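Local coordinates for photosystem II extrinsic protein V (PDB 1F1C) that carries one covalently bound heme c and, as an extrinsic lumenal subunit of photosystem II, probably stabilises the oxygen-evolving complex and protects it against heat-induced inactivation, at residues P62-I67 against N76-D81; A68-Y73 against N112-I117; E85-E88 against L93-S96. All coordinates share one frame; numbering follows the deposited sequence.

Contact 1: P62-I67 against N76-D81; sequences PPRDNI and NPTTYD. With HEC (heme c), chain C.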
loop_
_atom_site.group_PDB
_atom_site.type_symbol
_atom_site.label_atom_id
_atom_site.label_comp_id
_atom_site.label_asym_id
_atom_site.label_seq_id
_atom_site.Cartn_x
_atom_site.Cartn_y
_atom_site.Cartn_z
ATOM N N PRO A 62 -8.946 12.047 11.146
ATOM C CA PRO A 62 -9.010 12.798 12.402
ATOM C C PRO A 62 -7.723 12.533 13.180
ATOM O O PRO A 62 -6.929 11.673 12.792
ATOM C CB PRO A 62 -10.227 12.201 13.122
ATOM C CG PRO A 62 -10.966 11.439 12.049
ATOM C CD PRO A 62 -9.861 10.903 11.183
ATOM N N PRO A 63 -7.493 13.280 14.272
ATOM C CA PRO A 63 -6.275 13.054 15.047
ATOM C C PRO A 63 -6.202 11.583 15.447
ATOM O O PRO A 63 -7.202 10.992 15.821
ATOM C CB PRO A 63 -6.461 13.970 16.254
ATOM C CG PRO A 63 -7.246 15.115 15.678
ATOM C CD PRO A 63 -8.270 14.408 14.817
ATOM N N ARG A 64 -5.022 10.996 15.340
ATOM C CA ARG A 64 -4.829 9.604 15.706
ATOM C C ARG A 64 -4.039 9.564 17.005
ATOM O O ARG A 64 -3.240 8.659 17.224
ATOM C CB ARG A 64 -4.061 8.888 14.596
ATOM C CG ARG A 64 -4.734 8.965 13.230
ATOM C CD ARG A 64 -6.097 8.282 13.258
ATOM N NE ARG A 64 -6.707 8.198 11.928
ATOM C CZ ARG A 64 -7.759 7.440 11.640
ATOM N NH1 ARG A 64 -8.325 6.695 12.584
ATOM N NH2 ARG A 64 -8.241 7.425 10.406
ATOM N N ASP A 65 -4.272 10.557 17.861
ATOM C CA ASP A 65 -3.562 10.662 19.131
ATOM C C ASP A 65 -4.271 10.106 20.367
ATOM O O ASP A 65 -3.987 10.530 21.484
ATOM C CB ASP A 65 -3.152 12.120 19.391
ATOM C CG ASP A 65 -4.334 13.079 19.360
ATOM O OD1 ASP A 65 -5.497 12.613 19.358
ATOM O OD2 ASP A 65 -4.096 14.310 19.349
ATOM N N ASN A 66 -5.189 9.170 20.166
ATOM C CA ASN A 66 -5.889 8.517 21.274
ATOM C C ASN A 66 -6.146 7.066 20.878
ATOM O O ASN A 66 -6.248 6.744 19.695
ATOM C CB ASN A 66 -7.216 9.217 21.619
ATOM C CG ASN A 66 -8.167 9.298 20.444
ATOM O OD1 ASN A 66 -8.094 10.217 19.638
ATOM N ND2 ASN A 66 -9.058 8.330 20.338
ATOM N N ILE A 67 -6.232 6.189 21.869
ATOM C CA ILE A 67 -6.443 4.767 21.627
ATOM C C ILE A 67 -7.552 4.425 20.633
ATOM O O ILE A 67 -7.356 3.601 19.735
ATOM C CB ILE A 67 -6.707 4.049 22.963
ATOM C CG1 ILE A 67 -5.455 4.168 23.845
ATOM C CG2 ILE A 67 -7.105 2.592 22.711
ATOM C CD1 ILE A 67 -5.683 3.813 25.311
ATOM N N ASN A 76 -9.573 0.578 9.839
ATOM C CA ASN A 76 -9.947 1.268 8.614
ATOM C C ASN A 76 -8.947 2.355 8.227
ATOM O O ASN A 76 -9.224 3.549 8.354
ATOM C CB ASN A 76 -11.330 1.889 8.801
ATOM C CG ASN A 76 -11.946 2.335 7.499
ATOM O OD1 ASN A 76 -12.863 3.154 7.491
ATOM N ND2 ASN A 76 -11.461 1.790 6.387
ATOM N N PRO A 77 -7.769 1.952 7.739
ATOM C CA PRO A 77 -6.710 2.882 7.327
ATOM C C PRO A 77 -7.123 3.926 6.277
ATOM O O PRO A 77 -7.795 3.606 5.294
ATOM C CB PRO A 77 -5.621 1.949 6.804
ATOM C CG PRO A 77 -5.803 0.721 7.631
ATOM C CD PRO A 77 -7.305 0.555 7.645
ATOM N N THR A 78 -6.716 5.174 6.495
ATOM C CA THR A 78 -7.014 6.258 5.559
ATOM C C THR A 78 -5.781 7.160 5.402
ATOM O O THR A 78 -4.929 7.211 6.292
ATOM C CB THR A 78 -8.166 7.145 6.050
ATOM O OG1 THR A 78 -7.691 7.960 7.128
ATOM C CG2 THR A 78 -9.340 6.304 6.518
ATOM N N THR A 79 -5.692 7.873 4.279
ATOM C CA THR A 79 -4.561 8.766 4.046
ATOM C C THR A 79 -4.448 9.747 5.195
ATOM O O THR A 79 -5.347 9.856 6.015
ATOM C CB THR A 79 -4.718 9.564 2.733
ATOM O OG1 THR A 79 -6.064 10.046 2.625
ATOM C CG2 THR A 79 -4.379 8.688 1.534
ATOM N N TYR A 80 -3.343 10.471 5.253
ATOM C CA TYR A 80 -3.150 11.426 6.331
ATOM C C TYR A 80 -4.304 12.424 6.411
ATOM O O TYR A 80 -4.789 12.739 7.493
ATOM C CB TYR A 80 -1.834 12.167 6.144
ATOM C CG TYR A 80 -1.390 12.919 7.372
ATOM C CD1 TYR A 80 -1.202 12.257 8.589
ATOM C CD2 TYR A 80 -1.130 14.287 7.316
ATOM C CE1 TYR A 80 -0.762 12.941 9.720
ATOM C CE2 TYR A 80 -0.688 14.977 8.442
ATOM C CZ TYR A 80 -0.506 14.300 9.637
ATOM O OH TYR A 80 -0.057 14.993 10.735
ATOM N N ASP A 81 -4.754 12.906 5.259
ATOM C CA ASP A 81 -5.862 13.855 5.223
ATOM C C ASP A 81 -7.172 13.111 5.500
ATOM O O ASP A 81 -8.270 13.667 5.368
ATOM C CB ASP A 81 -5.912 14.549 3.856
ATOM C CG ASP A 81 -6.281 13.602 2.738
ATOM O OD1 ASP A 81 -6.288 14.042 1.571
ATOM O OD2 ASP A 81 -6.573 12.424 3.026
HETATM FE FE HEC C . 1.268 2.149 8.804
HETATM C CHA HEC C . 0.458 5.402 8.257
HETATM C CHB HEC C . -0.010 2.415 12.054
HETATM C CHC HEC C . 1.831 -1.156 9.402
HETATM C CHD HEC C . 2.935 2.014 5.865
HETATM N NA HEC C . 0.358 3.561 9.874
HETATM C C1A HEC C . 0.092 4.846 9.484
HETATM C C2A HEC C . -0.495 5.572 10.579
HETATM C C3A HEC C . -0.625 4.753 11.622
HETATM C C4A HEC C . -0.057 3.520 11.206
HETATM C CMA HEC C . -1.404 4.973 12.909
HETATM C CAA HEC C . -0.934 6.997 10.561
HETATM C CBA HEC C . 0.281 7.822 10.898
HETATM C CGA HEC C . -0.072 9.266 11.116
HETATM O O1A HEC C . -1.252 9.618 10.929
HETATM O O2A HEC C . 0.828 10.047 11.471
HETATM N NB HEC C . 0.958 0.907 10.348
HETATM C C1B HEC C . 0.446 1.189 11.636
HETATM C C2B HEC C . 0.314 0.010 12.425
HETATM C C3B HEC C . 0.702 -1.012 11.636
HETATM C C4B HEC C . 1.163 -0.455 10.384
HETATM C CMB HEC C . -0.145 -0.102 13.870
HETATM C CAB HEC C . 0.626 -2.363 11.976
HETATM C CBB HEC C . -0.607 -2.997 12.222
HETATM N NC HEC C . 2.211 0.758 7.859
HETATM C C1C HEC C . 2.372 -0.561 8.251
HETATM C C2C HEC C . 3.138 -1.293 7.301
HETATM C C3C HEC C . 3.409 -0.445 6.266
HETATM C C4C HEC C . 2.861 0.858 6.652
HETATM C CMC HEC C . 3.633 -2.731 7.444
HETATM C CAC HEC C . 4.208 -0.765 5.137
HETATM C CBC HEC C . 3.853 -1.821 4.244
HETATM N ND HEC C . 1.571 3.415 7.338
HETATM C C1D HEC C . 2.247 3.189 6.160
HETATM C C2D HEC C . 2.234 4.341 5.323
HETATM C C3D HEC C . 1.542 5.283 5.993
HETATM C C4D HEC C . 1.153 4.723 7.259
HETATM C CMD HEC C . 3.050 4.541 4.026
HETATM C CAD HEC C . 1.149 6.673 5.480
HETATM C CBD HEC C . -0.169 6.656 4.707
HETATM C CGD HEC C . -0.612 8.046 4.259
HETATM O O1D HEC C . -0.956 8.883 5.112
HETATM O O2D HEC C . -0.611 8.306 3.039
HETATM O O HOH W 1 -10.414 5.514 9.926
HETATM O O HOH W 2 -6.233 9.269 9.541
#

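Contact 2: A68-Y73 against N112-I117; sequences AALVDY and NVAGYI. With HEC (heme c), chain C.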
loop_
_atom_site.group_PDB
_atom_site.type_symbol
_atom_site.label_atom_id
_atom_site.label_comp_id
_atom_site.label_asym_id
_atom_site.label_seq_id
_atom_site.Cartn_x
_atom_site.Cartn_y
_atom_site.Cartn_z
ATOM N N ALA A 68 -8.716 5.051 20.784
ATOM C CA ALA A 68 -9.834 4.775 19.880
ATOM C C ALA A 68 -9.490 5.118 18.438
ATOM O O ALA A 68 -9.790 4.350 17.516
ATOM C CB ALA A 68 -11.088 5.557 20.312
ATOM N N ALA A 69 -8.865 6.276 18.251
ATOM C CA ALA A 69 -8.500 6.730 16.920
ATOM C C ALA A 69 -7.482 5.800 16.298
ATOM O O ALA A 69 -7.569 5.490 15.109
ATOM C CB ALA A 69 -7.954 8.138 16.987
ATOM N N LEU A 70 -6.526 5.341 17.098
ATOM C CA LEU A 70 -5.501 4.442 16.585
ATOM C C LEU A 70 -6.121 3.089 16.241
ATOM O O LEU A 70 -5.805 2.489 15.208
ATOM C CB LEU A 70 -4.378 4.275 17.607
ATOM C CG LEU A 70 -3.469 5.512 17.670
ATOM C CD1 LEU A 70 -2.398 5.317 18.731
ATOM C CD2 LEU A 70 -2.837 5.747 16.295
ATOM N N VAL A 71 -7.014 2.617 17.101
ATOM C CA VAL A 71 -7.670 1.345 16.845
ATOM C C VAL A 71 -8.480 1.428 15.553
ATOM O O VAL A 71 -8.438 0.507 14.731
ATOM C CB VAL A 71 -8.583 0.954 18.017
ATOM C CG1 VAL A 71 -9.390 -0.292 17.660
ATOM C CG2 VAL A 71 -7.738 0.696 19.249
ATOM N N ASP A 72 -9.193 2.541 15.367
ATOM C CA ASP A 72 -10.004 2.763 14.168
ATOM C C ASP A 72 -9.123 2.724 12.941
ATOM O O ASP A 72 -9.466 2.118 11.918
ATOM C CB ASP A 72 -10.689 4.132 14.225
ATOM C CG ASP A 72 -11.453 4.467 12.944
ATOM O OD1 ASP A 72 -11.268 5.584 12.414
ATOM O OD2 ASP A 72 -12.246 3.624 12.468
ATOM N N TYR A 73 -7.982 3.397 13.046
ATOM C CA TYR A 73 -7.037 3.469 11.949
ATOM C C TYR A 73 -6.635 2.096 11.425
ATOM O O TYR A 73 -6.615 1.875 10.214
ATOM C CB TYR A 73 -5.775 4.227 12.368
ATOM C CG TYR A 73 -4.890 4.497 11.185
ATOM C CD1 TYR A 73 -5.087 5.629 10.385
ATOM C CD2 TYR A 73 -3.928 3.568 10.795
ATOM C CE1 TYR A 73 -4.342 5.821 9.218
ATOM C CE2 TYR A 73 -3.192 3.744 9.630
ATOM C CZ TYR A 73 -3.399 4.872 8.847
ATOM O OH TYR A 73 -2.655 5.048 7.705
ATOM N N ASN A 112 -3.916 -2.788 22.447
ATOM C CA ASN A 112 -2.556 -2.890 22.989
ATOM C C ASN A 112 -1.529 -2.163 22.103
ATOM O O ASN A 112 -0.662 -1.421 22.596
ATOM C CB ASN A 112 -2.157 -4.371 23.123
ATOM C CG ASN A 112 -3.082 -5.160 24.060
ATOM O OD1 ASN A 112 -3.207 -6.374 23.931
ATOM N ND2 ASN A 112 -3.712 -4.476 25.003
ATOM N N VAL A 113 -1.621 -2.384 20.794
ATOM C CA VAL A 113 -0.696 -1.745 19.875
ATOM C C VAL A 113 -0.876 -0.233 19.996
ATOM O O VAL A 113 0.104 0.517 19.965
ATOM C CB VAL A 113 -0.946 -2.182 18.407
ATOM C CG1 VAL A 113 0.136 -1.605 17.498
ATOM C CG2 VAL A 113 -0.949 -3.688 18.311
ATOM N N ALA A 114 -2.125 0.202 20.147
ATOM C CA ALA A 114 -2.435 1.623 20.282
ATOM C C ALA A 114 -1.763 2.202 21.529
ATOM O O ALA A 114 -1.215 3.305 21.505
ATOM C CB ALA A 114 -3.952 1.820 20.354
ATOM N N GLY A 115 -1.816 1.449 22.626
ATOM C CA GLY A 115 -1.193 1.903 23.848
ATOM C C GLY A 115 0.312 1.939 23.672
ATOM O O GLY A 115 0.982 2.864 24.140
ATOM N N TYR A 116 0.849 0.923 23.003
ATOM C CA TYR A 116 2.288 0.844 22.760
ATOM C C TYR A 116 2.759 2.062 21.968
ATOM O O TYR A 116 3.684 2.768 22.382
ATOM C CB TYR A 116 2.634 -0.433 21.977
ATOM C CG TYR A 116 4.075 -0.482 21.537
ATOM C CD1 TYR A 116 5.102 -0.616 22.468
ATOM C CD2 TYR A 116 4.418 -0.350 20.192
ATOM C CE1 TYR A 116 6.435 -0.614 22.073
ATOM C CE2 TYR A 116 5.745 -0.351 19.787
ATOM C CZ TYR A 116 6.748 -0.481 20.733
ATOM O OH TYR A 116 8.066 -0.470 20.340
ATOM N N ILE A 117 2.125 2.297 20.823
ATOM C CA ILE A 117 2.480 3.429 19.981
ATOM C C ILE A 117 2.497 4.729 20.780
ATOM O O ILE A 117 3.458 5.487 20.698
ATOM C CB ILE A 117 1.495 3.577 18.785
ATOM C CG1 ILE A 117 1.693 2.410 17.794
ATOM C CG2 ILE A 117 1.700 4.945 18.111
ATOM C CD1 ILE A 117 0.701 2.376 16.599
HETATM FE FE HEC C . 1.268 2.149 8.804
HETATM C CHA HEC C . 0.458 5.402 8.257
HETATM C CHB HEC C . -0.010 2.415 12.054
HETATM C CHC HEC C . 1.831 -1.156 9.402
HETATM C CHD HEC C . 2.935 2.014 5.865
HETATM N NA HEC C . 0.358 3.561 9.874
HETATM C C1A HEC C . 0.092 4.846 9.484
HETATM C C2A HEC C . -0.495 5.572 10.579
HETATM C C3A HEC C . -0.625 4.753 11.622
HETATM C C4A HEC C . -0.057 3.520 11.206
HETATM C CMA HEC C . -1.404 4.973 12.909
HETATM C CAA HEC C . -0.934 6.997 10.561
HETATM C CBA HEC C . 0.281 7.822 10.898
HETATM C CGA HEC C . -0.072 9.266 11.116
HETATM O O1A HEC C . -1.252 9.618 10.929
HETATM O O2A HEC C . 0.828 10.047 11.471
HETATM N NB HEC C . 0.958 0.907 10.348
HETATM C C1B HEC C . 0.446 1.189 11.636
HETATM C C2B HEC C . 0.314 0.010 12.425
HETATM C C3B HEC C . 0.702 -1.012 11.636
HETATM C C4B HEC C . 1.163 -0.455 10.384
HETATM C CMB HEC C . -0.145 -0.102 13.870
HETATM C CAB HEC C . 0.626 -2.363 11.976
HETATM C CBB HEC C . -0.607 -2.997 12.222
HETATM N NC HEC C . 2.211 0.758 7.859
HETATM C C1C HEC C . 2.372 -0.561 8.251
HETATM C C2C HEC C . 3.138 -1.293 7.301
HETATM C C3C HEC C . 3.409 -0.445 6.266
HETATM C C4C HEC C . 2.861 0.858 6.652
HETATM C CMC HEC C . 3.633 -2.731 7.444
HETATM C CAC HEC C . 4.208 -0.765 5.137
HETATM C CBC HEC C . 3.853 -1.821 4.244
HETATM N ND HEC C . 1.571 3.415 7.338
HETATM C C1D HEC C . 2.247 3.189 6.160
HETATM C C2D HEC C . 2.234 4.341 5.323
HETATM C C3D HEC C . 1.542 5.283 5.993
HETATM C C4D HEC C . 1.153 4.723 7.259
HETATM C CMD HEC C . 3.050 4.541 4.026
HETATM C CAD HEC C . 1.149 6.673 5.480
HETATM C CBD HEC C . -0.169 6.656 4.707
HETATM C CGD HEC C . -0.612 8.046 4.259
HETATM O O1D HEC C . -0.956 8.883 5.112
HETATM O O2D HEC C . -0.611 8.306 3.039
#

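Contact 3: E85-E88 against L93-S96; sequences EISE and LKSS. With HEC (heme c), chain D.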
loop_
_atom_site.group_PDB
_atom_site.type_symbol
_atom_site.label_atom_id
_atom_site.label_comp_id
_atom_site.label_asym_id
_atom_site.label_seq_id
_atom_site.Cartn_x
_atom_site.Cartn_y
_atom_site.Cartn_z
ATOM N N GLU A 85 -9.550 5.917 1.655
ATOM C CA GLU A 85 -9.354 4.668 2.377
ATOM C C GLU A 85 -8.230 3.872 1.733
ATOM O O GLU A 85 -8.290 3.546 0.551
ATOM C CB GLU A 85 -10.651 3.873 2.358
ATOM C CG GLU A 85 -10.674 2.716 3.308
ATOM C CD GLU A 85 -12.088 2.252 3.575
ATOM O OE1 GLU A 85 -12.877 3.058 4.118
ATOM O OE2 GLU A 85 -12.412 1.092 3.240
ATOM N N ILE A 86 -7.200 3.553 2.506
ATOM C CA ILE A 86 -6.068 2.818 1.949
ATOM C C ILE A 86 -5.904 1.433 2.556
ATOM O O ILE A 86 -4.787 0.925 2.677
ATOM C CB ILE A 86 -4.751 3.610 2.138
ATOM C CG1 ILE A 86 -4.523 3.909 3.617
ATOM C CG2 ILE A 86 -4.821 4.926 1.389
ATOM C CD1 ILE A 86 -3.243 4.680 3.870
ATOM N N SER A 87 -7.024 0.823 2.918
ATOM C CA SER A 87 -7.008 -0.496 3.522
ATOM C C SER A 87 -6.575 -1.555 2.510
ATOM O O SER A 87 -6.071 -2.616 2.879
ATOM C CB SER A 87 -8.394 -0.827 4.078
ATOM O OG SER A 87 -9.337 -0.942 3.029
ATOM N N GLU A 88 -6.776 -1.261 1.232
ATOM C CA GLU A 88 -6.382 -2.164 0.154
ATOM C C GLU A 88 -4.853 -2.311 0.070
ATOM O O GLU A 88 -4.331 -3.323 -0.415
ATOM C CB GLU A 88 -6.861 -1.603 -1.178
ATOM C CG GLU A 88 -6.214 -0.254 -1.476
ATOM C CD GLU A 88 -6.504 0.260 -2.871
ATOM O OE1 GLU A 88 -5.939 1.316 -3.232
ATOM O OE2 GLU A 88 -7.287 -0.387 -3.600
ATOM N N LEU A 93 -7.625 -5.258 8.887
ATOM C CA LEU A 93 -8.310 -6.541 8.985
ATOM C C LEU A 93 -8.969 -6.952 7.676
ATOM O O LEU A 93 -9.268 -8.123 7.470
ATOM C CB LEU A 93 -9.340 -6.504 10.120
ATOM C CG LEU A 93 -8.687 -6.436 11.506
ATOM C CD1 LEU A 93 -9.715 -6.124 12.575
ATOM C CD2 LEU A 93 -7.987 -7.758 11.790
ATOM N N LYS A 94 -9.185 -5.992 6.787
ATOM C CA LYS A 94 -9.789 -6.284 5.495
ATOM C C LYS A 94 -8.667 -6.328 4.466
ATOM O O LYS A 94 -8.901 -6.369 3.260
ATOM C CB LYS A 94 -10.797 -5.192 5.125
ATOM C CG LYS A 94 -10.172 -3.827 4.898
ATOM C CD LYS A 94 -11.230 -2.753 4.677
ATOM C CE LYS A 94 -12.033 -2.485 5.942
ATOM N NZ LYS A 94 -12.962 -1.334 5.767
ATOM N N SER A 95 -7.442 -6.335 4.973
ATOM C CA SER A 95 -6.242 -6.341 4.148
ATOM C C SER A 95 -5.339 -7.536 4.474
ATOM O O SER A 95 -4.235 -7.662 3.937
ATOM C CB SER A 95 -5.489 -5.027 4.390
ATOM O OG SER A 95 -4.266 -4.975 3.692
ATOM N N SER A 96 -5.824 -8.411 5.353
ATOM C CA SER A 96 -5.073 -9.587 5.789
ATOM C C SER A 96 -4.671 -10.536 4.661
ATOM O O SER A 96 -3.914 -11.481 4.882
ATOM C CB SER A 96 -5.878 -10.352 6.843
ATOM O OG SER A 96 -7.171 -10.676 6.359
HETATM FE FE HEC D . -0.784 -2.895 -8.671
HETATM C CHA HEC D . -3.512 -0.990 -9.165
HETATM C CHB HEC D . 0.077 -2.523 -12.028
HETATM C CHC HEC D . 2.136 -4.624 -8.227
HETATM C CHD HEC D . -1.814 -3.678 -5.537
HETATM N NA HEC D . -1.512 -1.925 -10.220
HETATM C C1A HEC D . -2.647 -1.159 -10.236
HETATM C C2A HEC D . -2.888 -0.675 -11.572
HETATM C C3A HEC D . -1.891 -1.108 -12.366
HETATM C C4A HEC D . -1.062 -1.912 -11.528
HETATM C CMA HEC D . -1.553 -0.670 -13.771
HETATM C CAA HEC D . -4.018 0.181 -12.019
HETATM C CBA HEC D . -5.161 -0.752 -12.344
HETATM C CGA HEC D . -6.305 -0.023 -13.007
HETATM O O1A HEC D . -6.209 1.212 -13.130
HETATM O O2A HEC D . -7.292 -0.675 -13.402
HETATM N NB HEC D . 0.769 -3.413 -9.842
HETATM C C1B HEC D . 0.932 -3.214 -11.216
HETATM C C2B HEC D . 2.199 -3.683 -11.675
HETATM C C3B HEC D . 2.823 -4.108 -10.571
HETATM C C4B HEC D . 1.917 -4.045 -9.475
HETATM C CMB HEC D . 2.746 -3.692 -13.100
HETATM C CAB HEC D . 4.164 -4.461 -10.469
HETATM C CBB HEC D . 5.255 -3.722 -10.856
HETATM N NC HEC D . -0.038 -3.956 -7.211
HETATM C C1C HEC D . 1.184 -4.618 -7.192
HETATM C C2C HEC D . 1.380 -5.305 -5.974
HETATM C C3C HEC D . 0.325 -4.964 -5.185
HETATM C C4C HEC D . -0.600 -4.202 -5.986
HETATM C CMC HEC D . 2.525 -6.260 -5.635
HETATM C CAC HEC D . 0.138 -5.317 -3.837
HETATM C CBC HEC D . 1.067 -5.256 -2.812
HETATM N ND HEC D . -2.299 -2.384 -7.561
HETATM C C1D HEC D . -2.570 -2.768 -6.254
HETATM C C2D HEC D . -3.764 -2.162 -5.774
HETATM C C3D HEC D . -4.244 -1.399 -6.795
HETATM C C4D HEC D . -3.347 -1.567 -7.913
HETATM C CMD HEC D . -4.487 -2.470 -4.451
HETATM C CAD HEC D . -5.447 -0.460 -6.742
HETATM C CBD HEC D . -5.078 0.946 -6.267
HETATM C CGD HEC D . -6.254 1.904 -6.293
HETATM O O1D HEC D . -6.735 2.253 -7.390
HETATM O O2D HEC D . -6.711 2.306 -5.212
#

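Contact 1: P62-I67 against N76-D81
Beside the propionates of the heme c pocket, Arg-64 in the loop 62-67 faces Thr-78 in the loop 76-81, and two waters fill in between them. The guanidinium turns one edge to this second loop. Water 1 takes a hydrogen bond from Arg-64 NH2 (2.9 Å) and donates one to Asn-76 O (2.8 Å). Water 2 accepts from Arg-64 NE (2.7 Å) and is hydrogen-bonded to Thr-78 OG1 (3.1 Å); both waters and this hydroxyl lie near the guanidinium plane. A bend in the arginine chain at chi2 (-62°) brings the group round, with Pro-62 CD 3.8 Å above one face of it. NH1 is occupied by Ala-69 O and by a salt bridge to Asp-72, both on helix 67-75.

Further along, the chain meets the heme. Tyr-80 N lies 2.9 Å from propionate oxygen O1D, while the ring edge, at Tyr-80 CD1, comes within 3.5 Å of O1A on the other propionate. Tyr-80 OH is hydrogen-bonded to Ala-56 O. Putting an alanine here would probably leave Ala-56 O without this donor and open a gap beside O1A.

The two loops meet chiefly through water-mediated polar links, with little apolar packing between them; the arginine's charge, which has Asp-72 as its counter-ion, probably also helps polarise both waters.

Contact 2: A68-Y73 against N112-I117
Leu-70 and Ala-114 meet CB to CB at 3.7 Å where helix 67-75 crosses helix 107-124. Beyond that point the leucine forks. With CG anti to the carbonyl carbon (chi1 -75°) and chi2 (178°) spreading the methyls, Leu-70 CD1 is laid over the backbone of the other helix, 3.6 Å from Ala-114 O, and also touches Ile-117 CG2; Leu-70 CD2 goes to the heme, 3.8 Å from methyl CMA. Val-71 CG2 meets the same methyl as the leucine CB, Ala-114 CB, at 4.1 Å. From the second helix, Ile-117 CD1 and Val-113 CG1 both reach heme methyl CMB.

One turn on from Leu-70, Tyr-73 sets a ring face over a pyrrole, with CE2 3.4 Å from heme C2A. Its OH makes a weak hydrogen bond to Thr-78 O, and its ring stands edge-to-face with that of the iron ligand His-90.

The short helical segments run 8.7 Å apart at closest approach, at 122° between their directions. Val-113 also packs on Val-30 of helix 21-34, and Leu-57 of helix 54-58 touches both Leu-70 and Ile-117. Side chains meet here purely by apolar contact, giving the porphyrin edge a hydrocarbon wall, which probably favours a low-dielectric setting for the heme.

Contact 3: E85-E88 against L93-S96
Because CG of Lys-94 sits between the backbone N and the carbonyl carbon (chi1 65°) and the chain bends at chi3 (68°), the lysine runs alongside Ser-87 before its amino group turns to Glu-85. Glu-85 has CG anti to its own backbone N (chi1 -167°) and an extended chain beyond, which carries the carboxylate out to the lysine tip. Glu-85 OE2 and Lys-94 NZ form a long salt bridge of 3.5 Å; the two side chains cross at about a right angle. Both residues are exposed, and solvent probably weakens the attraction.

Further in, the methylene part of Lys-94 packs on the serine: Lys-94 CD is 3.1 Å from Ser-87 OG, and its 3.5 Å to Ser-87 CB is tighter than carbon atoms usually pack. Segments 85-88 and 93-96 are the two arms of the loop that bears His-90, an axial ligand of the heme iron, so these side chains join the arms on either side of the ligand in sequence. Deeper still, Ser-95 reaches back to the carbonyl of Ser-87, with Ser-95 OG 3.1 Å from Ser-87 O, and makes a weak hydrogen bond to His-90 O.

Glu-88 turns away from the second arm toward the dimer partner. Its OE2 is hydrogen-bonded to Asn-47 ND2 of the second subunit and its backbone O to Thr-46 OG1 of that subunit, while Glu-88 CB and CG each lie 4.1 Å from methyl CMD of the heme of chain D.

Overall arrangement
Contacts 1 and 2 share the heme of chain C and lie 10 Å apart between centres; their segments interleave in the sequence, helix 67-75 following one loop of contact 1 and leading into the other. They also pack directly, Arg-64 O lying 3.1 Å from Leu-70 CD2 and Pro-63 O 3.2 Å from Ala-69 CB. Contact 3 follows contact 1 in sequence, its centre 14 Å from that of contact 1, and the two join where Pro-77 O probably accepts a hydrogen bond from Ile-86 N (2.9 Å). Between contacts 2 and 3, Tyr-73 OH packs on Ile-86 CD1. Ser-95 lies about 6 Å from His-90 between side chains, and contact 3 also reaches the second subunit.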